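Local coordinates for SusD-like protein BACOVA_02651 (Bacteroides ovatus, PDB 5E75), which binds polysaccharide at the cell surface and probably captures xyloglucan before its transport into the periplasm for degradation, at residues D287-Y292 with L460-Y465; L298-N301 with F305-G308; S420-M425 with Q443-R448. One frame throughout, in Å; residues are numbered along the deposited sequence.

In the fold
All three contacts lie in the SusD-family region of this largely helical protein. Interaction 1 sets helix 286-291 against strand 460-465, the middle strand of a small antiparallel sheet, and the long chain loop it closes contains the other two. Interaction 2 follows first, where helix 297-303, the next helix after 286-291, passes into its loop; its centre is about 12 Å from that of interaction 1. Interaction 3, later in the chain and about 15 Å from interaction 1, lies nearer the middle of the molecule. Interaction 1 thus joins the sheet to a helix, and the others adjoin it: Arg300 of interaction 2 packs on Tyr292, and a probable hydrogen bond between Asp287 OD2 and Gln443 NE2 connects interaction 3.

Interaction 1 of 3, residues D287-Y292 with L460-Y465; sequences DMLQQY and LHFGKY
Phe462 and Leu289 form the heart of this contact, with Gln290 lying beside them at the more exposed border. With CG anti to the carbonyl carbon (chi1 -56°), the Phe462 ring is carried toward the helix, where Leu289 brings CD1 to its rim, close to the ring plane and 4.1 Å from CE2. The leucine therefore meets an edge, not a face. Its CB is meanwhile 4.2 Å from CD1 of Leu460, so one leucine touches both inward-pointing residues of the strand, Leu460 and Phe462, which are two positions apart. Gln290 runs out extended beyond CG and crosses the ring obliquely, CG being 4.1 Å from Phe462 CZ. Its amide follows, with NE2 4.0 Å from Phe462 CE1 and the amide plane turned 84° from that of the ring.

The short segments 287-291 and 460-465 run nearly antiparallel, at 164°, with their axes 10.3 Å apart, a gap bridged by side chains alone. Strand 460-465 is the middle of a three-stranded antiparallel sheet, and Leu289 also packs on Ile452 of the adjoining strand, while Tyr479 touches Phe462. With no hydrogen bond joining the two segments, attachment of the sheet to helix 286-291 depends here on apolar fit, bordered by the amide of an exposed glutamine.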
loop_
_atom_site.group_PDB
_atom_site.type_symbol
_atom_site.label_atom_id
_atom_site.label_comp_id
_atom_site.label_asym_id
_atom_site.label_seq_id
_atom_site.Cartn_x
_atom_site.Cartn_y
_atom_site.Cartn_z
ATOM N N ASP A 287 5.127 10.638 15.028
ATOM C CA ASP A 287 3.720 10.249 15.065
ATOM C C ASP A 287 3.537 8.748 14.811
ATOM O O ASP A 287 2.866 8.053 15.583
ATOM C CB ASP A 287 2.971 11.134 14.048
ATOM C CG ASP A 287 1.664 10.534 13.527
ATOM O OD1 ASP A 287 0.805 10.110 14.320
ATOM O OD2 ASP A 287 1.512 10.517 12.287
ATOM N N MET A 288 4.133 8.230 13.741
ATOM C CA MET A 288 4.009 6.810 13.429
ATOM C C MET A 288 4.560 5.925 14.549
ATOM O O MET A 288 3.922 4.953 14.976
ATOM C CB MET A 288 4.745 6.512 12.139
ATOM C CG MET A 288 4.659 5.053 11.708
ATOM S SD MET A 288 2.982 4.588 11.199
ATOM C CE MET A 288 2.593 3.260 12.332
ATOM N N LEU A 289 5.743 6.274 15.059
ATOM C CA LEU A 289 6.343 5.483 16.128
ATOM C C LEU A 289 5.452 5.458 17.365
ATOM O O LEU A 289 5.371 4.444 18.060
ATOM C CB LEU A 289 7.749 5.981 16.474
ATOM C CG LEU A 289 8.799 5.684 15.414
ATOM C CD1 LEU A 289 10.045 6.516 15.689
ATOM C CD2 LEU A 289 9.130 4.207 15.362
ATOM N N GLN A 290 4.765 6.559 17.639
ATOM C CA GLN A 290 3.891 6.611 18.804
ATOM C C GLN A 290 2.632 5.775 18.631
ATOM O O GLN A 290 1.914 5.515 19.594
ATOM C CB GLN A 290 3.510 8.058 19.121
ATOM C CG GLN A 290 4.664 8.867 19.660
ATOM C CD GLN A 290 4.365 10.354 19.727
ATOM O OE1 GLN A 290 3.471 10.853 19.038
ATOM N NE2 GLN A 290 5.144 11.075 20.533
ATOM N N GLN A 291 2.326 5.358 17.406
ATOM C CA GLN A 291 1.153 4.513 17.186
ATOM C C GLN A 291 1.351 3.114 17.756
ATOM O O GLN A 291 0.380 2.452 18.140
ATOM C CB GLN A 291 0.794 4.393 15.693
ATOM C CG GLN A 291 0.498 5.711 15.004
ATOM C CD GLN A 291 -0.515 6.538 15.735
ATOM O OE1 GLN A 291 -0.215 7.635 16.220
ATOM N NE2 GLN A 291 -1.711 6.025 15.842
ATOM N N TYR A 292 2.586 2.629 17.792
ATOM C CA TYR A 292 2.824 1.301 18.341
ATOM C C TYR A 292 2.618 1.313 19.849
ATOM O O TYR A 292 3.278 2.050 20.581
ATOM C CB TYR A 292 4.234 0.803 18.010
ATOM C CG TYR A 292 4.508 0.757 16.523
ATOM C CD1 TYR A 292 4.065 -0.302 15.738
ATOM C CD2 TYR A 292 5.185 1.795 15.902
ATOM C CE1 TYR A 292 4.289 -0.327 14.359
ATOM C CE2 TYR A 292 5.409 1.785 14.526
ATOM C CZ TYR A 292 4.969 0.719 13.772
ATOM O OH TYR A 292 5.191 0.720 12.411
ATOM N N LEU A 460 9.866 4.204 24.209
ATOM C CA LEU A 460 10.606 5.160 23.396
ATOM C C LEU A 460 10.575 6.562 23.990
ATOM O O LEU A 460 9.544 6.999 24.493
ATOM C CB LEU A 460 10.018 5.208 21.985
ATOM C CG LEU A 460 10.188 3.955 21.138
ATOM C CD1 LEU A 460 9.441 4.161 19.833
ATOM C CD2 LEU A 460 11.643 3.625 20.866
ATOM N N HIS A 461 11.709 7.261 23.909
ATOM C CA HIS A 461 11.817 8.649 24.342
ATOM C C HIS A 461 12.414 9.463 23.208
ATOM O O HIS A 461 13.328 9.000 22.516
ATOM C CB HIS A 461 12.668 8.752 25.614
ATOM C CG HIS A 461 12.055 8.046 26.783
ATOM N ND1 HIS A 461 11.253 8.691 27.702
ATOM C CD2 HIS A 461 12.101 6.752 27.162
ATOM C CE1 HIS A 461 10.842 7.819 28.605
ATOM N NE2 HIS A 461 11.336 6.634 28.304
ATOM N N PHE A 462 11.872 10.657 23.008
ATOM C CA PHE A 462 12.164 11.491 21.846
ATOM C C PHE A 462 12.817 12.794 22.288
ATOM O O PHE A 462 12.322 13.465 23.201
ATOM C CB PHE A 462 10.874 11.807 21.062
ATOM C CG PHE A 462 10.102 10.587 20.625
ATOM C CD1 PHE A 462 9.183 9.993 21.469
ATOM C CD2 PHE A 462 10.300 10.031 19.372
ATOM C CE1 PHE A 462 8.478 8.871 21.070
ATOM C CE2 PHE A 462 9.597 8.915 18.981
ATOM C CZ PHE A 462 8.701 8.332 19.826
ATOM N N GLY A 463 13.922 13.150 21.643
ATOM C CA GLY A 463 14.620 14.381 21.959
ATOM C C GLY A 463 15.919 14.511 21.190
ATOM O O GLY A 463 15.993 14.231 20.001
ATOM N N LYS A 464 16.973 14.942 21.876
ATOM C CA LYS A 464 18.264 15.128 21.233
ATOM C C LYS A 464 19.361 14.964 22.264
ATOM O O LYS A 464 19.083 14.847 23.456
ATOM C CB LYS A 464 18.365 16.516 20.591
ATOM C CG LYS A 464 18.476 17.663 21.582
ATOM C CD LYS A 464 18.429 19.007 20.876
ATOM C CE LYS A 464 19.794 19.409 20.339
ATOM N NZ LYS A 464 19.713 20.628 19.487
ATOM N N TYR A 465 20.601 14.930 21.803
ATOM C CA TYR A 465 21.736 14.966 22.721
ATOM C C TYR A 465 22.245 16.397 22.884
ATOM O O TYR A 465 22.044 17.247 22.020
ATOM C CB TYR A 465 22.855 14.047 22.237
ATOM C CG TYR A 465 22.542 12.580 22.425
ATOM C CD1 TYR A 465 22.447 12.018 23.695
ATOM C CD2 TYR A 465 22.333 11.760 21.335
ATOM C CE1 TYR A 465 22.157 10.677 23.865
ATOM C CE2 TYR A 465 22.040 10.426 21.492
ATOM C CZ TYR A 465 21.954 9.887 22.750
ATOM O OH TYR A 465 21.668 8.553 22.888
#

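Interaction 2 of 3, residues L298-N301 with F305-G308; sequences LRRN and FTKG
Arg300 spreads its guanidinium beneath the hydroxyl of Thr306, whose OG1 sits over one face of the group, 3.6 Å from NE and equally far from NH2. The two side chains cross at about a right angle. The arginine gets there by leaving the helix with CG anti to N (chi1 -171°) and then bending at chi3, which turns its end toward the loop. No direct hydrogen bond spans the contact; a water does the joining. It accepts from Arg300 NE at 2.9 Å. Thr306 OG1 also donates to it, over 2.7 Å, and the water in turn donates to Asn301 OD1.

This is a local closure of the chain: the loop that leaves helix 297-303 folds back on its last turns before strand 310-311. Within the helix, Arg300 NH2 donates to Asn301 OD1 over 3.0 Å. The bond is moderately bent, 156° at the hydrogen, with the acceptor in the guanidinium plane and the donor tilted 29° from the amide carbonyl plane. Asn301 OD1 also takes a bond from Ser309 of the loop besides that of the water, which probably holds its amide in this orientation. On the far side of the water, Lys454 of the small sheet bonds to Thr306 OG1.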
loop_
_atom_site.group_PDB
_atom_site.type_symbol
_atom_site.label_atom_id
_atom_site.label_comp_id
_atom_site.label_asym_id
_atom_site.label_seq_id
_atom_site.Cartn_x
_atom_site.Cartn_y
_atom_site.Cartn_z
ATOM N N LEU A 298 6.845 -6.417 18.153
ATOM C CA LEU A 298 7.093 -7.280 16.997
ATOM C C LEU A 298 6.790 -6.517 15.703
ATOM O O LEU A 298 7.592 -6.523 14.767
ATOM C CB LEU A 298 6.291 -8.587 17.076
ATOM C CG LEU A 298 6.558 -9.425 18.335
ATOM C CD1 LEU A 298 5.699 -10.667 18.301
ATOM C CD2 LEU A 298 8.028 -9.808 18.474
ATOM N N ARG A 299 5.645 -5.855 15.654
ATOM C CA ARG A 299 5.317 -5.077 14.476
ATOM C C ARG A 299 6.218 -3.842 14.372
ATOM O O ARG A 299 6.670 -3.490 13.280
ATOM C CB ARG A 299 3.836 -4.689 14.440
ATOM C CG ARG A 299 2.900 -5.885 14.207
ATOM C CD ARG A 299 1.472 -5.448 13.896
ATOM N NE ARG A 299 0.849 -4.866 15.072
ATOM C CZ ARG A 299 -0.460 -4.707 15.249
ATOM N NH1 ARG A 299 -1.314 -5.066 14.307
ATOM N NH2 ARG A 299 -0.909 -4.190 16.396
ATOM N N ARG A 300 6.531 -3.207 15.495
ATOM C CA ARG A 300 7.417 -2.050 15.437
ATOM C C ARG A 300 8.784 -2.466 14.890
ATOM O O ARG A 300 9.289 -1.850 13.961
ATOM C CB ARG A 300 7.575 -1.396 16.818
ATOM C CG ARG A 300 8.309 -0.053 16.737
ATOM C CD ARG A 300 8.903 0.389 18.064
ATOM N NE ARG A 300 9.954 -0.540 18.450
ATOM C CZ ARG A 300 10.280 -0.857 19.698
ATOM N NH1 ARG A 300 9.684 -0.282 20.740
ATOM N NH2 ARG A 300 11.237 -1.749 19.898
ATOM N N ASN A 301 9.376 -3.517 15.445
ATOM C CA ASN A 301 10.727 -3.900 15.015
ATOM C C ASN A 301 10.774 -4.339 13.557
ATOM O O ASN A 301 11.784 -4.104 12.857
ATOM C CB ASN A 301 11.292 -5.045 15.881
ATOM C CG ASN A 301 11.728 -4.602 17.248
ATOM O OD1 ASN A 301 11.897 -3.416 17.514
ATOM N ND2 ASN A 301 11.920 -5.576 18.140
ATOM N N PHE A 305 13.860 0.117 12.439
ATOM C CA PHE A 305 14.947 -0.079 13.404
ATOM C C PHE A 305 14.809 0.991 14.487
ATOM O O PHE A 305 14.573 2.143 14.165
ATOM C CB PHE A 305 16.302 0.093 12.729
ATOM C CG PHE A 305 16.616 -0.949 11.678
ATOM C CD1 PHE A 305 17.000 -2.234 12.045
ATOM C CD2 PHE A 305 16.583 -0.637 10.315
ATOM C CE1 PHE A 305 17.320 -3.182 11.093
ATOM C CE2 PHE A 305 16.905 -1.596 9.369
ATOM C CZ PHE A 305 17.280 -2.858 9.762
ATOM N N THR A 306 14.954 0.631 15.761
ATOM C CA THR A 306 15.130 1.618 16.821
ATOM C C THR A 306 16.228 1.114 17.743
ATOM O O THR A 306 16.547 -0.068 17.737
ATOM C CB THR A 306 13.840 1.900 17.624
ATOM O OG1 THR A 306 13.345 0.688 18.204
ATOM C CG2 THR A 306 12.755 2.544 16.733
ATOM N N LYS A 307 16.815 2.026 18.510
ATOM C CA LYS A 307 18.045 1.742 19.248
ATOM C C LYS A 307 17.964 0.476 20.098
ATOM O O LYS A 307 17.067 0.330 20.926
ATOM C CB LYS A 307 18.389 2.928 20.134
ATOM C CG LYS A 307 19.781 2.828 20.755
ATOM C CD LYS A 307 20.141 4.115 21.465
ATOM C CE LYS A 307 21.623 4.153 21.789
ATOM N NZ LYS A 307 21.982 5.410 22.492
ATOM N N GLY A 308 18.927 -0.414 19.900
ATOM C CA GLY A 308 19.008 -1.631 20.686
ATOM C C GLY A 308 18.182 -2.797 20.171
ATOM O O GLY A 308 18.285 -3.904 20.694
HETATM O O HOH W 1 11.992 -0.906 16.446
#

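Interaction 3 of 3, residues S420-M425 with Q443-R448; sequences SNWYDM and QWRGYR
Helix 421-431 faces the loop between helix 433-441 and strand 451-454, whose type II turn, Trp444 to Tyr447, is closed by Tyr447 N to Trp444 O at 3.1 Å. The nearest CA atoms of the two segments, those of Met425 and Gln443, are 12.5 Å apart, and side chains fill the distance. Met425 and Gln443 approach from opposite directions, the methyl CE lying 4.0 Å from NE2. Met425 SD lies at the edge of the Arg445 guanidinium, near its plane. Trp422, whose CG is anti to N (chi1 175°), sends CZ3 to 4.2 Å from Arg445 NH2, its ring turned 75° from the guanidinium. Phe440 of helix 433-441 touches Trp422, Met425 and Arg445.

Arg445 grips Gln443 side-on: NH2 and NE both donate to OE1, at 2.9 and 3.0 Å, from the same face of the amide. Gln443 NE2 donates to Asp287 and to the Ala48 carbonyl. Replacing Gln443 by alanine removes OE1 and NE2, which would probably leave Arg445 NE and NH2 without this shared acceptor, cost Asp287 a donor and open a gap beside the Met425 methyl. With NH1 bonded to the carbonyls of Val61 and Arg47, the buried guanidinium's charge is probably offset in part by the carbonyl dipoles pointing at it.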
loop_
_atom_site.group_PDB
_atom_site.type_symbol
_atom_site.label_atom_id
_atom_site.label_comp_id
_atom_site.label_asym_id
_atom_site.label_seq_id
_atom_site.Cartn_x
_atom_site.Cartn_y
_atom_site.Cartn_z
ATOM N N SER A 420 0.382 1.727 1.795
ATOM C CA SER A 420 -1.065 1.608 1.765
ATOM C C SER A 420 -1.793 2.596 2.679
ATOM O O SER A 420 -2.949 2.916 2.440
ATOM C CB SER A 420 -1.465 0.186 2.160
ATOM O OG SER A 420 -0.936 -0.145 3.429
ATOM N N ASN A 421 -1.149 3.066 3.733
ATOM C CA ASN A 421 -1.852 3.863 4.720
ATOM C C ASN A 421 -2.435 5.141 4.146
ATOM O O ASN A 421 -3.508 5.548 4.566
ATOM C CB ASN A 421 -0.966 4.167 5.937
ATOM C CG ASN A 421 -0.778 2.972 6.857
ATOM O OD1 ASN A 421 -1.604 2.052 6.896
ATOM N ND2 ASN A 421 0.301 2.997 7.611
ATOM N N TRP A 422 -1.773 5.782 3.188
ATOM C CA TRP A 422 -2.312 7.042 2.677
ATOM C C TRP A 422 -3.658 6.827 1.991
ATOM O O TRP A 422 -4.580 7.622 2.140
ATOM C CB TRP A 422 -1.356 7.767 1.733
ATOM C CG TRP A 422 -2.020 9.000 1.158
ATOM C CD1 TRP A 422 -2.255 9.274 -0.159
ATOM C CD2 TRP A 422 -2.557 10.109 1.900
ATOM N NE1 TRP A 422 -2.908 10.485 -0.291
ATOM C CE2 TRP A 422 -3.101 11.012 0.963
ATOM C CE3 TRP A 422 -2.636 10.421 3.260
ATOM C CZ2 TRP A 422 -3.721 12.192 1.353
ATOM C CZ3 TRP A 422 -3.251 11.585 3.641
ATOM C CH2 TRP A 422 -3.768 12.470 2.694
ATOM N N TYR A 423 -3.764 5.758 1.206
ATOM C CA TYR A 423 -5.004 5.497 0.480
ATOM C C TYR A 423 -6.162 5.305 1.445
ATOM O O TYR A 423 -7.276 5.764 1.182
ATOM C CB TYR A 423 -4.840 4.271 -0.435
ATOM C CG TYR A 423 -3.735 4.431 -1.465
ATOM C CD1 TYR A 423 -3.933 5.251 -2.552
ATOM C CD2 TYR A 423 -2.536 3.721 -1.390
ATOM C CE1 TYR A 423 -2.965 5.402 -3.521
ATOM C CE2 TYR A 423 -1.534 3.906 -2.334
ATOM C CZ TYR A 423 -1.775 4.743 -3.399
ATOM O OH TYR A 423 -0.863 4.952 -4.417
ATOM N N ASP A 424 -5.907 4.632 2.563
ATOM C CA ASP A 424 -6.923 4.462 3.591
ATOM C C ASP A 424 -7.296 5.810 4.219
ATOM O O ASP A 424 -8.466 6.049 4.510
ATOM C CB ASP A 424 -6.449 3.517 4.686
ATOM C CG ASP A 424 -6.267 2.115 4.213
ATOM O OD1 ASP A 424 -6.821 1.769 3.166
ATOM O OD2 ASP A 424 -5.586 1.360 4.944
ATOM N N MET A 425 -6.320 6.686 4.427
ATOM C CA MET A 425 -6.593 8.005 4.990
ATOM C C MET A 425 -7.444 8.861 4.046
ATOM O O MET A 425 -8.294 9.615 4.518
ATOM C CB MET A 425 -5.305 8.729 5.372
ATOM C CG MET A 425 -4.654 8.142 6.587
ATOM S SD MET A 425 -3.070 8.892 6.929
ATOM C CE MET A 425 -2.629 8.032 8.447
ATOM N N GLN A 443 -0.678 15.416 13.412
ATOM C CA GLN A 443 0.336 14.380 13.218
ATOM C C GLN A 443 1.764 14.916 13.346
ATOM O O GLN A 443 2.715 14.172 13.219
ATOM C CB GLN A 443 0.154 13.708 11.856
ATOM C CG GLN A 443 -0.993 12.727 11.806
ATOM C CD GLN A 443 -1.095 12.064 10.450
ATOM O OE1 GLN A 443 -1.675 12.614 9.518
ATOM N NE2 GLN A 443 -0.507 10.886 10.324
ATOM N N TRP A 444 1.903 16.215 13.576
ATOM C CA TRP A 444 3.226 16.847 13.705
ATOM C C TRP A 444 4.079 16.557 12.474
ATOM O O TRP A 444 5.260 16.223 12.573
ATOM C CB TRP A 444 3.957 16.384 14.973
ATOM C CG TRP A 444 3.345 16.860 16.270
ATOM C CD1 TRP A 444 2.071 16.650 16.702
ATOM C CD2 TRP A 444 4.006 17.598 17.308
ATOM N NE1 TRP A 444 1.895 17.213 17.948
ATOM C CE2 TRP A 444 3.066 17.804 18.334
ATOM C CE3 TRP A 444 5.300 18.107 17.462
ATOM C CZ2 TRP A 444 3.382 18.496 19.504
ATOM C CZ3 TRP A 444 5.607 18.797 18.631
ATOM C CH2 TRP A 444 4.651 18.984 19.628
ATOM N N ARG A 445 3.459 16.667 11.311
ATOM C CA ARG A 445 4.142 16.359 10.066
ATOM C C ARG A 445 5.323 17.298 9.837
ATOM O O ARG A 445 5.202 18.514 9.962
ATOM C CB ARG A 445 3.160 16.441 8.897
ATOM C CG ARG A 445 2.178 15.288 8.851
ATOM C CD ARG A 445 0.932 15.641 8.061
ATOM N NE ARG A 445 0.056 14.475 7.878
ATOM C CZ ARG A 445 0.159 13.594 6.878
ATOM N NH1 ARG A 445 1.083 13.755 5.941
ATOM N NH2 ARG A 445 -0.701 12.584 6.809
ATOM N N GLY A 446 6.469 16.711 9.513
ATOM C CA GLY A 446 7.682 17.481 9.265
ATOM C C GLY A 446 8.539 17.702 10.498
ATOM O O GLY A 446 9.691 18.116 10.364
ATOM N N TYR A 447 7.990 17.449 11.681
ATOM C CA TYR A 447 8.799 17.437 12.896
ATOM C C TYR A 447 9.545 16.121 12.970
ATOM O O TYR A 447 8.983 15.064 12.704
ATOM C CB TYR A 447 7.938 17.563 14.147
ATOM C CG TYR A 447 7.418 18.939 14.432
ATOM C CD1 TYR A 447 6.347 19.458 13.724
ATOM C CD2 TYR A 447 7.988 19.713 15.433
ATOM C CE1 TYR A 447 5.866 20.730 13.995
ATOM C CE2 TYR A 447 7.514 20.970 15.714
ATOM C CZ TYR A 447 6.460 21.477 14.991
ATOM O OH TYR A 447 5.992 22.735 15.290
ATOM N N ARG A 448 10.813 16.190 13.332
ATOM C CA ARG A 448 11.657 15.012 13.470
ATOM C C ARG A 448 12.582 15.352 14.623
ATOM O O ARG A 448 12.536 16.466 15.141
ATOM C CB ARG A 448 12.436 14.747 12.183
ATOM C CG ARG A 448 13.277 15.932 11.763
ATOM C CD ARG A 448 13.789 15.819 10.360
ATOM N NE ARG A 448 14.283 17.100 9.858
ATOM C CZ ARG A 448 15.560 17.482 9.878
ATOM N NH1 ARG A 448 16.498 16.689 10.384
ATOM N NH2 ARG A 448 15.899 18.667 9.385
#